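PDB 4ZCF: type III restriction-modification enzyme EcoP15I Res subunit from Escherichia coli, which restricts foreign DNA together with the Mod subunit, cutting 25-27 base pairs downstream of one of two inversely oriented CAGCAG sites, with an ATP-binding helicase-type motor. Local coordinates for residues 82-87 and 263-268. Numbering follows the deposited sequence.
Sequences VSMETG and LVYRLT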
ATOM      1  N   VAL C  82      -8.522 -20.000 -31.912  1.00 49.61           N
ATOM      2  CA  VAL C  82      -9.103 -18.901 -32.675  1.00 49.11           C
ATOM      3  C   VAL C  82      -7.947 -18.248 -33.430  1.00 54.31           C
ATOM      4  O   VAL C  82      -6.921 -17.916 -32.824  1.00 54.89           O
ATOM      5  CB  VAL C  82      -9.865 -17.885 -31.772  1.00 51.60           C
ATOM      6  CG1 VAL C  82     -10.362 -16.689 -32.570  1.00 50.74           C
ATOM      7  CG2 VAL C  82     -11.023 -18.544 -31.039  1.00 50.99           C
ATOM      8  N   SER C  83      -8.097 -18.111 -34.750  1.00 50.25           N
ATOM      9  CA  SER C  83      -7.092 -17.503 -35.603  1.00 50.03           C
ATOM     10  C   SER C  83      -7.641 -16.232 -36.245  1.00 54.09           C
ATOM     11  O   SER C  83      -8.617 -16.260 -36.998  1.00 52.94           O
ATOM     12  CB  SER C  83      -6.566 -18.490 -36.642  1.00 53.12           C
ATOM     13  OG  SER C  83      -5.535 -17.883 -37.402  1.00 62.56           O
ATOM     14  N   MET C  84      -7.042 -15.099 -35.872  1.00 51.03           N
ATOM     15  CA  MET C  84      -7.420 -13.770 -36.351  1.00 50.00           C
ATOM     16  C   MET C  84      -6.176 -13.025 -36.699  1.00 54.15           C
ATOM     17  O   MET C  84      -5.243 -13.000 -35.898  1.00 53.96           O
ATOM     18  CB  MET C  84      -8.192 -12.993 -35.276  1.00 51.74           C
ATOM     19  CG  MET C  84      -9.388 -13.723 -34.756  1.00 54.76           C
ATOM     20  SD  MET C  84     -10.712 -12.579 -34.458  1.00 59.22           S
ATOM     21  CE  MET C  84     -11.694 -13.537 -33.532  1.00 56.16           C
ATOM     22  N   GLU C  85      -6.147 -12.407 -37.881  1.00 52.45           N
ATOM     23  CA  GLU C  85      -4.974 -11.632 -38.296  1.00 53.47           C
ATOM     24  C   GLU C  85      -4.822 -10.305 -37.515  1.00 59.22           C
ATOM     25  O   GLU C  85      -5.767  -9.841 -36.862  1.00 57.17           O
ATOM     26  CB  GLU C  85      -4.960 -11.413 -39.820  1.00 54.71           C
ATOM     27  CG  GLU C  85      -3.573 -11.281 -40.437  1.00 66.49           C
ATOM     28  CD  GLU C  85      -2.423 -12.089 -39.853  1.00 87.81           C
ATOM     29  OE1 GLU C  85      -2.285 -13.289 -40.190  1.00 71.68           O
ATOM     30  OE2 GLU C  85      -1.619 -11.492 -39.100  1.00 82.48           O
ATOM     31  N   THR C  86      -3.606  -9.729 -37.559  1.00 58.48           N
ATOM     32  CA  THR C  86      -3.266  -8.457 -36.918  1.00 59.06           C
ATOM     33  C   THR C  86      -4.151  -7.334 -37.470  1.00 63.04           C
ATOM     34  O   THR C  86      -4.352  -7.241 -38.685  1.00 62.62           O
ATOM     35  CB  THR C  86      -1.751  -8.177 -37.037  1.00 69.50           C
ATOM     36  OG1 THR C  86      -1.030  -9.360 -36.661  1.00 75.26           O
ATOM     37  CG2 THR C  86      -1.298  -7.007 -36.162  1.00 64.98           C
ATOM     38  N   GLY C  87      -4.701  -6.541 -36.551  1.00 60.07           N
ATOM     39  CA  GLY C  87      -5.573  -5.406 -36.834  1.00 59.51           C
ATOM     40  C   GLY C  87      -7.028  -5.763 -37.054  1.00 62.67           C
ATOM     41  O   GLY C  87      -7.759  -4.955 -37.630  1.00 62.79           O
ATOM     42  N   LEU C 263      -9.298 -26.142 -33.854  1.00 52.73           N
ATOM     43  CA  LEU C 263      -9.530 -24.918 -34.617  1.00 52.07           C
ATOM     44  C   LEU C 263     -11.013 -24.681 -34.795  1.00 56.57           C
ATOM     45  O   LEU C 263     -11.718 -25.475 -35.422  1.00 57.05           O
ATOM     46  CB  LEU C 263      -8.752 -24.861 -35.937  1.00 51.92           C
ATOM     47  CG  LEU C 263      -8.948 -23.593 -36.774  1.00 56.59           C
ATOM     48  CD1 LEU C 263      -8.469 -22.351 -36.037  1.00 56.70           C
ATOM     49  CD2 LEU C 263      -8.251 -23.710 -38.111  1.00 58.89           C
ATOM     50  N   VAL C 264     -11.479 -23.593 -34.185  1.00 51.59           N
ATOM     51  CA  VAL C 264     -12.877 -23.217 -34.113  1.00 49.96           C
ATOM     52  C   VAL C 264     -13.230 -22.019 -35.015  1.00 54.66           C
ATOM     53  O   VAL C 264     -14.353 -21.943 -35.522  1.00 55.69           O
ATOM     54  CB  VAL C 264     -13.226 -23.071 -32.610  1.00 52.64           C
ATOM     55  CG1 VAL C 264     -13.552 -21.645 -32.185  1.00 52.15           C
ATOM     56  CG2 VAL C 264     -14.295 -24.050 -32.193  1.00 52.18           C
ATOM     57  N   TYR C 265     -12.260 -21.121 -35.261  1.00 49.49           N
ATOM     58  CA  TYR C 265     -12.466 -19.939 -36.082  1.00 48.54           C
ATOM     59  C   TYR C 265     -11.168 -19.528 -36.783  1.00 53.01           C
ATOM     60  O   TYR C 265     -10.115 -19.570 -36.174  1.00 52.49           O
ATOM     61  CB  TYR C 265     -13.058 -18.795 -35.217  1.00 49.56           C
ATOM     62  CG  TYR C 265     -13.338 -17.514 -35.975  1.00 51.52           C
ATOM     63  CD1 TYR C 265     -14.424 -17.414 -36.836  1.00 53.63           C
ATOM     64  CD2 TYR C 265     -12.501 -16.408 -35.848  1.00 52.18           C
ATOM     65  CE1 TYR C 265     -14.640 -16.265 -37.595  1.00 54.97           C
ATOM     66  CE2 TYR C 265     -12.722 -15.246 -36.584  1.00 53.09           C
ATOM     67  CZ  TYR C 265     -13.803 -15.174 -37.446  1.00 60.30           C
ATOM     68  OH  TYR C 265     -14.041 -14.028 -38.160  1.00 60.37           O
ATOM     69  N   ARG C 266     -11.251 -19.133 -38.065  1.00 51.87           N
ATOM     70  CA  ARG C 266     -10.123 -18.675 -38.872  1.00 52.55           C
ATOM     71  C   ARG C 266     -10.459 -17.482 -39.788  1.00 58.51           C
ATOM     72  O   ARG C 266     -11.212 -17.606 -40.764  1.00 58.10           O
ATOM     73  CB  ARG C 266      -9.483 -19.831 -39.656  1.00 53.64           C
ATOM     74  CG  ARG C 266      -8.141 -19.488 -40.297  1.00 63.09           C
ATOM     75  CD  ARG C 266      -7.158 -20.632 -40.179  1.00 80.59           C
ATOM     76  NE  ARG C 266      -7.567 -21.803 -40.959  1.00 96.85           N
ATOM     77  CZ  ARG C 266      -7.113 -22.095 -42.174  1.00113.86           C
ATOM     78  NH1 ARG C 266      -6.224 -21.305 -42.767  1.00 99.83           N
ATOM     79  NH2 ARG C 266      -7.540 -23.182 -42.803  1.00100.39           N
ATOM     80  N   LEU C 267      -9.887 -16.327 -39.448  1.00 56.57           N
ATOM     81  CA  LEU C 267      -9.966 -15.084 -40.194  1.00 57.03           C
ATOM     82  C   LEU C 267      -8.527 -14.793 -40.521  1.00 62.19           C
ATOM     83  O   LEU C 267      -7.773 -14.355 -39.652  1.00 63.34           O
ATOM     84  CB  LEU C 267     -10.569 -13.956 -39.333  1.00 57.38           C
ATOM     85  CG  LEU C 267     -10.615 -12.561 -39.965  1.00 62.06           C
ATOM     86  CD1 LEU C 267     -11.651 -12.484 -41.093  1.00 62.02           C
ATOM     87  CD2 LEU C 267     -10.904 -11.529 -38.930  1.00 64.10           C
ATOM     88  N   THR C 268      -8.180 -15.023 -41.772  1.00 58.36           N
ATOM     89  CA  THR C 268      -6.849 -14.877 -42.328  1.00 72.48           C
ATOM     90  C   THR C 268      -6.482 -13.500 -42.766  1.00 80.34           C
ATOM     91  O   THR C 268      -7.305 -12.637 -42.815  1.00 55.78           O
ATOM     92  CB  THR C 268      -6.712 -15.722 -43.568  1.00 77.95           C
ATOM     93  OG1 THR C 268      -7.733 -15.338 -44.480  1.00 76.38           O
ATOM     94  CG2 THR C 268      -6.869 -17.162 -43.217  1.00 74.17           C
TER
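Strands 82-84 and 263-267 run parallel, with 10° between their directions, and pair V82 with Y265, S83 with R266 and M84 with L267. They are the first and last strands of the seven-stranded parallel sheet of the first RecA-like helicase lobe. Strand 263-267 forms the sheet's edge within this chain. Strand 79-84 leads into the P-loop (Walker A motif), whose K90 and T91 line the AMP pocket.

S83 bonds with both its backbone groups. S83 N donates to Y265 O at 2.9 Å, and S83 O accepts from L267 N at 2.8 Å in a nearly straight bond (172°). A weak bond from E85 N to L267 O follows at the end of the strand.

V82, M84, Y265 and L267 share one face of the sheet, covered by helix 12-22 and, over M84, by helix 90-105. V82 CG1 meets the edge of the Y265 ring, 3.9 Å from Y265 CD2. The M84 and Y265 side chains cross at about a right angle. M84 SD lies at the edge of the Y265 ring, 5.2 Å from its centroid, a Met-aromatic contact. The M84 chain bends at chi2 (-142°), and its methyl CE comes to 3.6 Å from Y265 CE2.

S83 and R266 lie on the other face. S83 CB touches R266 CG; beyond it the exposed arginine bends at chi2 and chi3.

E85 packs its CB against the backbone of T268, the N-cap of helix 269-274. Its carboxylate turns back to its own loop, where OE2 accepts from T86 N and T86 OG1. With an alanine here, both T86 donors would probably lose this acceptor, leaving the start of the P-loop less fixed. The two approach E85 OE2 from the same face of the carboxylate, T86 N at 3.1 Å and T86 OG1 at 3.3 Å.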